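Local atomic coordinates of glutathione transferase lambda1 (Populus trichocarpa, PDB entry 4PQH), a protein that binds glutathione and, as a monomeric plant thiol-transferase of the Lambda class, probably takes part in detoxification. Residues T28-S33 with Q40-T45; Q52-L57 with S101-P106; V58-Q63 with A67-K72; L95-D100 with F118-F123. One frame throughout, in Å; residues are numbered along the deposited sequence.

Contact 1 (T28-S33 with Q40-T45); sequences TRLYIS and QRVWIT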
# COMPACT_ATOMS: atom_id res chain seq x y z
N THR A 28 -18.86 5.35 -3.42
CA THR A 28 -17.52 5.41 -2.85
C THR A 28 -16.47 5.27 -3.96
O THR A 28 -16.52 4.33 -4.75
CB THR A 28 -17.33 4.32 -1.78
OG1 THR A 28 -18.30 4.52 -0.74
CG2 THR A 28 -15.93 4.41 -1.18
N ARG A 29 -15.55 6.23 -4.02
CA ARG A 29 -14.50 6.21 -5.04
C ARG A 29 -13.12 6.27 -4.42
O ARG A 29 -12.87 7.07 -3.52
CB ARG A 29 -14.68 7.39 -6.00
CG ARG A 29 -15.97 7.33 -6.79
CD ARG A 29 -16.13 8.51 -7.73
NE ARG A 29 -17.36 8.38 -8.49
CZ ARG A 29 -18.56 8.72 -8.04
NH1 ARG A 29 -18.70 9.23 -6.82
NH2 ARG A 29 -19.63 8.55 -8.80
N LEU A 30 -12.23 5.42 -4.91
CA LEU A 30 -10.84 5.42 -4.49
C LEU A 30 -10.00 5.95 -5.65
O LEU A 30 -9.86 5.29 -6.68
CB LEU A 30 -10.40 4.01 -4.11
CG LEU A 30 -8.91 3.82 -3.84
CD1 LEU A 30 -8.44 4.70 -2.69
CD2 LEU A 30 -8.59 2.35 -3.58
N TYR A 31 -9.44 7.14 -5.48
CA TYR A 31 -8.64 7.75 -6.53
C TYR A 31 -7.21 7.28 -6.43
O TYR A 31 -6.57 7.40 -5.38
CB TYR A 31 -8.72 9.28 -6.47
CG TYR A 31 -10.13 9.79 -6.71
CD1 TYR A 31 -11.06 9.82 -5.68
CD2 TYR A 31 -10.53 10.22 -7.97
CE1 TYR A 31 -12.34 10.26 -5.88
CE2 TYR A 31 -11.83 10.67 -8.19
CZ TYR A 31 -12.73 10.70 -7.13
OH TYR A 31 -14.02 11.13 -7.32
N ILE A 32 -6.70 6.71 -7.53
CA ILE A 32 -5.39 6.11 -7.54
C ILE A 32 -4.62 6.47 -8.80
O ILE A 32 -5.16 7.05 -9.74
CB ILE A 32 -5.46 4.55 -7.48
CG1 ILE A 32 -6.06 3.99 -8.77
CG2 ILE A 32 -6.26 4.07 -6.28
CD1 ILE A 32 -5.95 2.48 -8.89
N SER A 33 -3.35 6.12 -8.79
CA SER A 33 -2.57 5.94 -10.00
C SER A 33 -2.22 4.46 -10.00
O SER A 33 -1.89 3.92 -8.94
CB SER A 33 -1.30 6.79 -9.97
OG SER A 33 -0.36 6.33 -10.92
N GLN A 40 -1.47 1.86 -3.99
CA GLN A 40 -1.56 0.41 -3.99
C GLN A 40 -1.89 -0.12 -2.60
O GLN A 40 -2.64 -1.09 -2.48
CB GLN A 40 -0.28 -0.22 -4.51
CG GLN A 40 -0.43 -1.69 -4.88
CD GLN A 40 0.90 -2.34 -5.22
OE1 GLN A 40 1.94 -1.67 -5.24
NE2 GLN A 40 0.87 -3.63 -5.52
N ARG A 41 -1.35 0.50 -1.55
CA ARG A 41 -1.70 0.11 -0.18
C ARG A 41 -3.21 0.06 0.01
O ARG A 41 -3.75 -0.88 0.60
CB ARG A 41 -1.16 1.13 0.82
CG ARG A 41 0.34 1.09 1.04
CD ARG A 41 0.73 2.18 2.05
NE ARG A 41 2.10 2.03 2.55
CZ ARG A 41 2.82 3.03 3.06
NH1 ARG A 41 2.33 4.26 3.11
NH2 ARG A 41 4.04 2.78 3.51
N VAL A 42 -3.88 1.08 -0.49
CA VAL A 42 -5.31 1.23 -0.26
C VAL A 42 -6.11 0.30 -1.17
O VAL A 42 -7.11 -0.28 -0.77
CB VAL A 42 -5.75 2.71 -0.44
CG1 VAL A 42 -7.15 2.90 0.10
CG2 VAL A 42 -4.79 3.64 0.31
N TRP A 43 -5.63 0.15 -2.40
CA TRP A 43 -6.21 -0.77 -3.35
C TRP A 43 -6.15 -2.21 -2.81
O TRP A 43 -7.13 -2.97 -2.89
CB TRP A 43 -5.45 -0.63 -4.67
CG TRP A 43 -5.93 -1.46 -5.82
CD1 TRP A 43 -7.01 -2.29 -5.86
CD2 TRP A 43 -5.32 -1.52 -7.10
NE1 TRP A 43 -7.10 -2.87 -7.11
CE2 TRP A 43 -6.07 -2.42 -7.89
CE3 TRP A 43 -4.20 -0.90 -7.67
CZ2 TRP A 43 -5.74 -2.71 -9.21
CZ3 TRP A 43 -3.87 -1.20 -8.99
CH2 TRP A 43 -4.64 -2.10 -9.74
N ILE A 44 -5.00 -2.60 -2.25
CA ILE A 44 -4.86 -3.92 -1.63
C ILE A 44 -5.86 -4.08 -0.50
O ILE A 44 -6.50 -5.13 -0.36
CB ILE A 44 -3.44 -4.17 -1.08
CG1 ILE A 44 -2.40 -4.18 -2.20
CG2 ILE A 44 -3.41 -5.50 -0.33
CD1 ILE A 44 -0.99 -3.91 -1.70
N THR A 45 -6.02 -3.06 0.33
CA THR A 45 -6.96 -3.12 1.45
C THR A 45 -8.39 -3.37 0.97
O THR A 45 -9.08 -4.26 1.47
CB THR A 45 -6.88 -1.86 2.32
OG1 THR A 45 -5.53 -1.73 2.81
CG2 THR A 45 -7.82 -1.98 3.52
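Leu30 and Ile32, two positions apart on strand 28-32, point their side chains at helix 37-48, and what they meet there is apolar. Among the aliphatic contacts Leu30 does most of the work. Its two methyls fork over the helix surface: Leu30 CD1 comes at a slant to within 3.6 Å of Val42 CG1, while Leu30 CD2 settles on the main chain of the next residue, 3.9 Å from Trp43 N. What carries the fork out to the helix is the first torsion of Leu30, with CG opposite the backbone N (chi1 172°). Cutting this side chain back to an alanine would probably take away the strand's share of the packing on Val42 CG1 and open a gap between strand and helix in the buried interior. The pair of elements opens a beta-alpha-beta unit that strand 55-59 completes, in the thioredoxin-like N-terminal domain of glutathione transferases; the two short axes pass 9.1 Å apart and run roughly antiparallel, at 146°, as the chain must turn back to form such a crossover. The aromatic contact belongs to Ile32, whose CD1 sits over one face of the Trp43 indole toward its rim, 4.0 Å from Trp43 CE3. Trp43 also touches Leu57, so it bridges to the neighbouring strand. Polar groups stay within the helix or face elsewhere. Arg41 O is gripped twice, by Thr45 N at 3.2 Å and by Thr45 OG1 at 3.0 Å, from opposite faces of the carbonyl plane. Arg41 itself gives NE to Ala174 O and NH1 to OG of the glutathione-binding Ser92.

Contact 2 (Q52-L57 with S101-P106); sequences QDKIKL and SHFDGP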
# COMPACT_ATOMS: atom_id res chain seq x y z
N GLN A 52 -14.57 -4.85 -3.84
CA GLN A 52 -14.45 -4.44 -5.24
C GLN A 52 -15.76 -3.85 -5.78
O GLN A 52 -15.73 -2.92 -6.60
CB GLN A 52 -13.98 -5.61 -6.12
CG GLN A 52 -12.59 -6.15 -5.77
CD GLN A 52 -12.61 -7.30 -4.79
OE1 GLN A 52 -13.52 -7.42 -3.96
NE2 GLN A 52 -11.59 -8.16 -4.86
N ASP A 53 -16.89 -4.35 -5.32
CA ASP A 53 -18.19 -3.85 -5.77
C ASP A 53 -18.68 -2.65 -4.97
O ASP A 53 -19.68 -2.02 -5.33
CB ASP A 53 -19.25 -4.95 -5.72
CG ASP A 53 -19.06 -5.99 -6.79
OD1 ASP A 53 -18.44 -5.67 -7.83
OD2 ASP A 53 -19.53 -7.13 -6.60
N LYS A 54 -17.97 -2.33 -3.89
CA LYS A 54 -18.36 -1.24 -3.00
C LYS A 54 -17.52 0.01 -3.25
O LYS A 54 -18.00 1.13 -3.09
CB LYS A 54 -18.20 -1.68 -1.54
CG LYS A 54 -18.58 -0.63 -0.52
CD LYS A 54 -20.06 -0.32 -0.54
CE LYS A 54 -20.44 0.64 0.57
NZ LYS A 54 -20.04 0.13 1.90
N ILE A 55 -16.27 -0.19 -3.64
CA ILE A 55 -15.34 0.91 -3.84
C ILE A 55 -14.90 0.96 -5.29
O ILE A 55 -14.23 0.06 -5.78
CB ILE A 55 -14.12 0.77 -2.91
CG1 ILE A 55 -14.57 0.77 -1.44
CG2 ILE A 55 -13.09 1.86 -3.20
CD1 ILE A 55 -13.48 0.47 -0.45
N LYS A 56 -15.29 2.03 -5.98
CA LYS A 56 -14.95 2.18 -7.39
C LYS A 56 -13.56 2.77 -7.55
O LYS A 56 -13.22 3.76 -6.91
CB LYS A 56 -15.98 3.07 -8.09
CG LYS A 56 -15.70 3.28 -9.57
CD LYS A 56 -16.71 4.25 -10.17
CE LYS A 56 -17.38 3.66 -11.40
NZ LYS A 56 -18.47 4.53 -11.91
N LEU A 57 -12.74 2.14 -8.39
CA LEU A 57 -11.42 2.66 -8.72
C LEU A 57 -11.54 3.82 -9.71
O LEU A 57 -12.23 3.71 -10.72
CB LEU A 57 -10.54 1.58 -9.32
CG LEU A 57 -10.20 0.38 -8.43
CD1 LEU A 57 -9.25 -0.54 -9.18
CD2 LEU A 57 -9.59 0.82 -7.12
N SER A 101 -11.97 -0.16 9.07
CA SER A 101 -12.86 0.06 10.19
C SER A 101 -14.20 0.68 9.81
O SER A 101 -14.99 1.02 10.69
CB SER A 101 -12.17 0.90 11.26
OG SER A 101 -11.88 2.20 10.78
N HIS A 102 -14.46 0.82 8.52
CA HIS A 102 -15.70 1.45 8.08
C HIS A 102 -16.39 0.69 6.97
O HIS A 102 -17.37 1.17 6.41
CB HIS A 102 -15.45 2.89 7.61
CG HIS A 102 -15.16 3.84 8.73
ND1 HIS A 102 -13.91 3.96 9.30
CD2 HIS A 102 -15.97 4.69 9.41
CE1 HIS A 102 -13.96 4.85 10.27
NE2 HIS A 102 -15.19 5.31 10.35
N PHE A 103 -15.88 -0.49 6.64
CA PHE A 103 -16.47 -1.32 5.61
C PHE A 103 -16.51 -2.76 6.08
O PHE A 103 -15.77 -3.16 6.98
CB PHE A 103 -15.66 -1.23 4.31
CG PHE A 103 -15.70 0.12 3.65
CD1 PHE A 103 -14.85 1.13 4.06
CD2 PHE A 103 -16.58 0.36 2.61
CE1 PHE A 103 -14.87 2.37 3.44
CE2 PHE A 103 -16.61 1.60 1.99
CZ PHE A 103 -15.76 2.60 2.41
N ASP A 104 -17.38 -3.54 5.45
CA ASP A 104 -17.51 -4.96 5.74
C ASP A 104 -16.30 -5.73 5.20
O ASP A 104 -15.42 -5.17 4.53
CB ASP A 104 -18.82 -5.49 5.12
CG ASP A 104 -19.39 -6.71 5.84
OD1 ASP A 104 -18.69 -7.36 6.64
OD2 ASP A 104 -20.57 -7.03 5.57
N GLY A 105 -16.25 -7.02 5.49
CA GLY A 105 -15.15 -7.86 5.07
C GLY A 105 -14.32 -8.24 6.28
O GLY A 105 -14.52 -7.70 7.36
N PRO A 106 -13.37 -9.17 6.10
CA PRO A 106 -12.53 -9.60 7.22
C PRO A 106 -11.75 -8.45 7.84
O PRO A 106 -11.27 -7.56 7.14
CB PRO A 106 -11.57 -10.61 6.58
CG PRO A 106 -11.63 -10.34 5.12
CD PRO A 106 -13.04 -9.88 4.86
O HOH W 1 -19.56 1.43 4.39
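Phe103 is the residue that Lys54 and Ile55 both come to meet, and it loses more surface here than either of them. Its ring receives Ile55 over one face: the CD1 methyl makes a CH-pi contact, 4.2 Å from the centroid of the Phe103 ring and only 14° off the normal, displaced somewhat toward the rim. Ile55 CG1 adds to this at 4.1 Å from Phe103 CE2. Lys54 comes obliquely to the CD2-CE2 bond, with NZ on the other side of the ring plane from Ile55 CD1. The lysine chain bends at chi2 (67°) and again at chi4, which curls the ammonium back so that Lys54 NZ stands 3.5 Å from Phe103 CD2, with Lys54 CG 3.8 Å from that same carbon. Two conformers of Lys54 are modelled, so its details are less certain than those of the isoleucine. In the one described, Lys54 NZ donates a hydrogen bond to a water at 2.8 Å, and the water donates one to His102 O at 3.0 Å, a bridge at the exposed margin of the contact. Replacing the phenylalanine by a serine would probably strip Ile55 CD1 of the face it rests on and open a gap beside the buried isoleucine. The ring also meets His84, Leu51 and Thr28, so it plugs into a pocket beyond these two segments. Far from the glutathione site, the contact pins the chain just after helix 92-102 to the start of the edge strand 55-59, joining the last helix of the thioredoxin-like domain to the margin of its sheet.

Contact 3 (V58-Q63 with A67-K72); sequences VPIDLQ and AWYKEK. With GSH (glutathione), chain C.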
# COMPACT_ATOMS: atom_id res chain seq x y z
N VAL A 58 -10.87 4.92 -9.40
CA VAL A 58 -10.74 6.03 -10.35
C VAL A 58 -9.26 6.31 -10.58
O VAL A 58 -8.63 7.05 -9.81
CB VAL A 58 -11.45 7.31 -9.86
CG1 VAL A 58 -11.35 8.41 -10.92
CG2 VAL A 58 -12.91 7.02 -9.55
N PRO A 59 -8.68 5.69 -11.61
CA PRO A 59 -7.26 5.88 -11.89
C PRO A 59 -7.02 7.14 -12.71
O PRO A 59 -7.73 7.41 -13.68
CB PRO A 59 -6.89 4.64 -12.69
CG PRO A 59 -8.16 4.22 -13.36
CD PRO A 59 -9.30 4.67 -12.48
N ILE A 60 -6.01 7.91 -12.30
CA ILE A 60 -5.63 9.10 -13.03
C ILE A 60 -4.17 9.00 -13.45
O ILE A 60 -3.40 8.22 -12.89
CB ILE A 60 -5.89 10.40 -12.21
CG1 ILE A 60 -4.98 10.47 -10.98
CG2 ILE A 60 -7.37 10.50 -11.82
CD1 ILE A 60 -5.11 11.77 -10.21
N ASP A 61 -3.81 9.79 -14.46
CA ASP A 61 -2.47 9.82 -15.01
C ASP A 61 -1.77 11.01 -14.37
O ASP A 61 -2.12 12.14 -14.66
CB ASP A 61 -2.57 10.02 -16.53
CG ASP A 61 -1.22 10.02 -17.23
OD1 ASP A 61 -0.17 10.17 -16.58
OD2 ASP A 61 -1.23 9.86 -18.47
N LEU A 62 -0.80 10.77 -13.50
CA LEU A 62 -0.17 11.88 -12.78
C LEU A 62 0.69 12.80 -13.65
O LEU A 62 1.00 13.92 -13.25
CB LEU A 62 0.66 11.36 -11.60
CG LEU A 62 -0.10 10.56 -10.54
CD1 LEU A 62 0.87 10.14 -9.46
CD2 LEU A 62 -1.24 11.37 -9.95
N GLN A 63 1.07 12.34 -14.84
CA GLN A 63 1.85 13.18 -15.75
C GLN A 63 0.95 14.03 -16.64
O GLN A 63 1.38 15.03 -17.20
CB GLN A 63 2.78 12.32 -16.61
CG GLN A 63 3.75 11.47 -15.82
CD GLN A 63 4.47 12.26 -14.74
OE1 GLN A 63 4.94 13.37 -14.98
NE2 GLN A 63 4.56 11.69 -13.55
N ALA A 67 -7.53 18.44 -14.24
CA ALA A 67 -7.55 19.60 -13.37
C ALA A 67 -8.67 19.49 -12.34
O ALA A 67 -8.57 20.03 -11.24
CB ALA A 67 -7.70 20.88 -14.18
N TRP A 68 -9.73 18.77 -12.70
CA TRP A 68 -10.87 18.60 -11.80
C TRP A 68 -10.52 17.83 -10.53
O TRP A 68 -11.26 17.88 -9.56
CB TRP A 68 -12.10 17.98 -12.50
CG TRP A 68 -11.88 16.66 -13.21
CD1 TRP A 68 -11.86 16.46 -14.56
CD2 TRP A 68 -11.68 15.37 -12.61
NE1 TRP A 68 -11.65 15.13 -14.84
CE2 TRP A 68 -11.54 14.44 -13.66
CE3 TRP A 68 -11.60 14.90 -11.29
CZ2 TRP A 68 -11.31 13.08 -13.44
CZ3 TRP A 68 -11.38 13.55 -11.07
CH2 TRP A 68 -11.24 12.66 -12.14
N TYR A 69 -9.39 17.12 -10.54
CA TYR A 69 -9.00 16.35 -9.36
C TYR A 69 -8.66 17.30 -8.22
O TYR A 69 -9.24 17.22 -7.14
CB TYR A 69 -7.84 15.40 -9.65
CG TYR A 69 -7.46 14.54 -8.46
CD1 TYR A 69 -8.36 13.63 -7.91
CD2 TYR A 69 -6.19 14.64 -7.88
CE1 TYR A 69 -8.01 12.85 -6.82
CE2 TYR A 69 -5.84 13.86 -6.79
CZ TYR A 69 -6.76 12.97 -6.27
OH TYR A 69 -6.42 12.19 -5.18
N LYS A 70 -7.73 18.21 -8.47
CA LYS A 70 -7.34 19.20 -7.47
C LYS A 70 -8.50 20.16 -7.18
O LYS A 70 -8.70 20.59 -6.04
CB LYS A 70 -6.10 19.97 -7.95
CG LYS A 70 -5.74 21.19 -7.12
CD LYS A 70 -4.49 21.86 -7.66
CE LYS A 70 -4.22 23.19 -6.96
NZ LYS A 70 -4.07 23.03 -5.49
N GLU A 71 -9.27 20.47 -8.21
CA GLU A 71 -10.30 21.50 -8.10
C GLU A 71 -11.61 21.01 -7.47
O GLU A 71 -12.28 21.77 -6.77
CB GLU A 71 -10.57 22.13 -9.47
CG GLU A 71 -9.36 22.89 -10.04
CD GLU A 71 -9.58 23.38 -11.46
OE1 GLU A 71 -10.67 23.14 -12.02
OE2 GLU A 71 -8.65 24.01 -12.02
N LYS A 72 -11.97 19.75 -7.71
CA LYS A 72 -13.28 19.27 -7.28
C LYS A 72 -13.24 18.09 -6.32
O LYS A 72 -14.21 17.83 -5.61
CB LYS A 72 -14.12 18.88 -8.50
CG LYS A 72 -14.42 20.04 -9.43
CD LYS A 72 -15.03 19.55 -10.72
CE LYS A 72 -16.11 18.52 -10.45
NZ LYS A 72 -16.95 18.26 -11.65
N1 GSH C . 1.94 10.66 2.21
CA1 GSH C . 1.11 10.36 1.05
C1 GSH C . 0.42 9.06 1.34
O11 GSH C . 0.93 8.28 2.17
O12 GSH C . -0.65 8.78 0.77
CB1 GSH C . 1.97 10.25 -0.21
CG1 GSH C . 1.15 10.20 -1.50
CD1 GSH C . 2.05 10.40 -2.69
OE1 GSH C . 3.37 10.87 -2.49
N2 GSH C . 1.58 10.14 -3.91
CA2 GSH C . 2.35 10.56 -5.07
C2 GSH C . 1.65 11.64 -5.84
O2 GSH C . 0.25 11.70 -5.84
CB2 GSH C . 2.62 9.42 -6.03
SG2 GSH C . 3.86 8.23 -5.46
N3 GSH C . 2.39 12.51 -6.51
CA3 GSH C . 1.73 13.51 -7.33
C3 GSH C . 2.16 14.91 -6.95
O31 GSH C . 1.79 15.89 -7.64
O32 GSH C . 2.88 15.11 -5.95
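The Tyr69 ring takes Ile60 over one face: the CD1 methyl makes a CH-pi contact 4.0 Å from the centroid of the Tyr69 ring, 16° off its normal, and lies closest to Tyr69 CD2, at 3.9 Å. The Trp68 indole is met at its far corner, CH2. There Val58 CG1 arrives at the edge, near the ring plane, 4.4 Å from Trp68 CH2, and Ile60 CG2 comes in obliquely. Ile60 thus serves both aromatics with different branches. Its CG1 is placed between the backbone N and the carbonyl carbon (chi1 66°), which sends CD1 across to the tyrosine, roughly at a right angle to it. The polar ends are held elsewhere: Tyr69 OH by Lys78 O and Ser81 OG, Trp68 NE1 by Ser18 O. Past the strand, Asp61 OD1 accepts from Gln63 N at 3.0 Å, from above the carboxylate plane, and forms an Asx turn. Inside that turn sits Leu62, a pocket residue whose CD1 packs 3.9 Å from CB2 of the bound glutathione. Leu62 O also takes a hydrogen bond from NH2 of Arg65, which itself binds glutathione through NH1. Helix 67-73 lies against strand 55-59 and the adjacent strand 28-32, where Tyr31 touches Trp68, on the face of the sheet opposite the one that carries helix 37-48.

Contact 4 (L95-D100 with F118-F123); sequences LIKYID and FAEDLF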
# COMPACT_ATOMS: atom_id res chain seq x y z
N LEU A 95 -5.84 5.91 5.42
CA LEU A 95 -6.89 5.32 4.60
C LEU A 95 -7.03 3.81 4.76
O LEU A 95 -8.15 3.30 4.77
CB LEU A 95 -6.69 5.66 3.13
CG LEU A 95 -6.94 7.11 2.75
CD1 LEU A 95 -6.81 7.27 1.25
CD2 LEU A 95 -8.32 7.52 3.23
N ILE A 96 -5.92 3.09 4.86
CA ILE A 96 -6.04 1.65 5.05
C ILE A 96 -6.69 1.36 6.41
O ILE A 96 -7.52 0.45 6.52
CB ILE A 96 -4.71 0.89 4.83
CG1 ILE A 96 -3.69 1.19 5.93
CG2 ILE A 96 -4.16 1.17 3.43
CD1 ILE A 96 -2.34 0.51 5.72
N LYS A 97 -6.37 2.14 7.43
CA LYS A 97 -7.03 2.00 8.73
C LYS A 97 -8.51 2.37 8.65
O LYS A 97 -9.36 1.68 9.23
CB LYS A 97 -6.32 2.84 9.80
CG LYS A 97 -4.93 2.34 10.16
CD LYS A 97 -4.29 3.26 11.19
CE LYS A 97 -2.89 2.80 11.56
NZ LYS A 97 -2.19 3.81 12.39
N TYR A 98 -8.81 3.43 7.91
CA TYR A 98 -10.18 3.90 7.77
C TYR A 98 -11.05 2.88 7.04
O TYR A 98 -12.15 2.54 7.51
CB TYR A 98 -10.20 5.25 7.04
CG TYR A 98 -11.60 5.77 6.85
CD1 TYR A 98 -12.22 6.53 7.84
CD2 TYR A 98 -12.32 5.49 5.69
CE1 TYR A 98 -13.51 6.99 7.67
CE2 TYR A 98 -13.60 5.95 5.52
CZ TYR A 98 -14.19 6.70 6.51
OH TYR A 98 -15.47 7.17 6.33
N ILE A 99 -10.58 2.37 5.91
CA ILE A 99 -11.34 1.37 5.17
C ILE A 99 -11.55 0.11 6.02
O ILE A 99 -12.65 -0.45 6.05
CB ILE A 99 -10.67 1.02 3.82
CG1 ILE A 99 -10.84 2.20 2.86
CG2 ILE A 99 -11.28 -0.26 3.23
CD1 ILE A 99 -10.15 2.02 1.54
N ASP A 100 -10.51 -0.29 6.74
CA ASP A 100 -10.60 -1.48 7.56
C ASP A 100 -11.71 -1.38 8.60
O ASP A 100 -12.34 -2.38 8.94
CB ASP A 100 -9.26 -1.74 8.25
CG ASP A 100 -9.24 -3.07 8.99
OD1 ASP A 100 -9.74 -4.08 8.45
OD2 ASP A 100 -8.70 -3.09 10.12
N PHE A 118 3.04 -3.02 18.66
CA PHE A 118 4.12 -3.36 17.75
C PHE A 118 3.80 -2.83 16.36
O PHE A 118 4.68 -2.33 15.66
CB PHE A 118 4.33 -4.87 17.72
CG PHE A 118 5.59 -5.30 17.02
CD1 PHE A 118 6.83 -4.93 17.51
CD2 PHE A 118 5.52 -6.10 15.89
CE1 PHE A 118 7.98 -5.33 16.86
CE2 PHE A 118 6.67 -6.49 15.24
CZ PHE A 118 7.90 -6.12 15.73
N ALA A 119 2.52 -2.93 15.99
CA ALA A 119 2.06 -2.43 14.70
C ALA A 119 2.36 -0.94 14.56
O ALA A 119 2.79 -0.48 13.51
CB ALA A 119 0.57 -2.69 14.51
N GLU A 120 2.12 -0.19 15.63
CA GLU A 120 2.39 1.24 15.57
C GLU A 120 3.88 1.52 15.42
O GLU A 120 4.26 2.43 14.69
CB GLU A 120 1.77 1.95 16.78
CG GLU A 120 0.24 1.85 16.81
CD GLU A 120 -0.41 2.37 15.53
OE1 GLU A 120 0.10 3.35 14.94
OE2 GLU A 120 -1.44 1.81 15.11
N ASP A 121 4.73 0.72 16.06
CA ASP A 121 6.18 0.81 15.84
C ASP A 121 6.52 0.60 14.36
O ASP A 121 7.36 1.31 13.80
CB ASP A 121 6.94 -0.22 16.69
CG ASP A 121 6.90 0.09 18.17
OD1 ASP A 121 6.69 1.27 18.54
OD2 ASP A 121 7.10 -0.85 18.97
N LEU A 122 5.86 -0.36 13.73
CA LEU A 122 6.15 -0.69 12.33
C LEU A 122 5.59 0.33 11.35
O LEU A 122 6.22 0.64 10.34
CB LEU A 122 5.64 -2.10 12.01
CG LEU A 122 6.41 -3.20 12.74
CD1 LEU A 122 5.83 -4.55 12.36
CD2 LEU A 122 7.90 -3.12 12.43
N PHE A 123 4.40 0.85 11.63
CA PHE A 123 3.87 1.95 10.83
C PHE A 123 4.80 3.16 10.90
O PHE A 123 5.06 3.82 9.89
CB PHE A 123 2.48 2.36 11.30
CG PHE A 123 1.40 1.38 10.93
CD1 PHE A 123 1.35 0.81 9.67
CD2 PHE A 123 0.42 1.05 11.86
CE1 PHE A 123 0.35 -0.09 9.34
CE2 PHE A 123 -0.59 0.15 11.53
CZ PHE A 123 -0.62 -0.42 10.26
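Lys97 and Phe123, the pair with the nearest CA atoms, stand 11.1 Å apart across two helices, 92-102 and 113-137, so long side chains have to bridge the distance. Lys97 does it fully stretched beyond CG, running outward from its helix while Phe123 slides past in the other direction. Lys97 CE comes 3.5 Å from Phe123 CE2, obliquely to the ring. One atom further on, the ammonium meets the carboxylate of Glu120, which reaches in from the opposite helix, and Lys97 NZ lies 3.5 Å from Glu120 OE1 and the same from Glu120 OE2. Both are weak hydrogen bonds within a salt bridge. The bend at chi2 (-56°) carries the carboxylate of Glu120 back to the edge of the Phe123 ring, with Glu120 CD in the ring plane. Behind the pair, Phe123 rests on Val171 of helix 170-190, and Ile96, one residue before the lysine, packs on Thr45 of helix 37-48. The contact therefore spans the seam between the thioredoxin-like domain and the all-helical domain. The chemistry is mixed: a lysine whose CE packs obliquely against an aromatic while its charge meets a carboxylate. With the ionic bonds long, divided between two oxygens and made by partly exposed residues, the salt bridge probably contributes modestly, and the lysine's contact with the buried phenylalanine is likely to matter at least as much.

In the fold
Contacts 1, 2 and 3 belong to the N-terminal, thioredoxin-like domain and share its sheet, in which strands 28-32 and 55-59 are parallel neighbours; backbone hydrogen bonds between these strands join contact 1 to contacts 2 and 3. Contact 1 comes first in the chain. Contact 3 falls, along the chain, between the two segments of contact 2; both use strand 55-59, and their centres are about 22 Å apart. The segments of contacts 2 and 4 alternate, sharing helix 92-102, and contact 4 touches contact 1 where Ile99 meets Val42. Contacts 3 and 4 are farthest apart, about 26 Å between centres. The sheet thus links three contacts, and helix 92-102 carries the link to the helical domain.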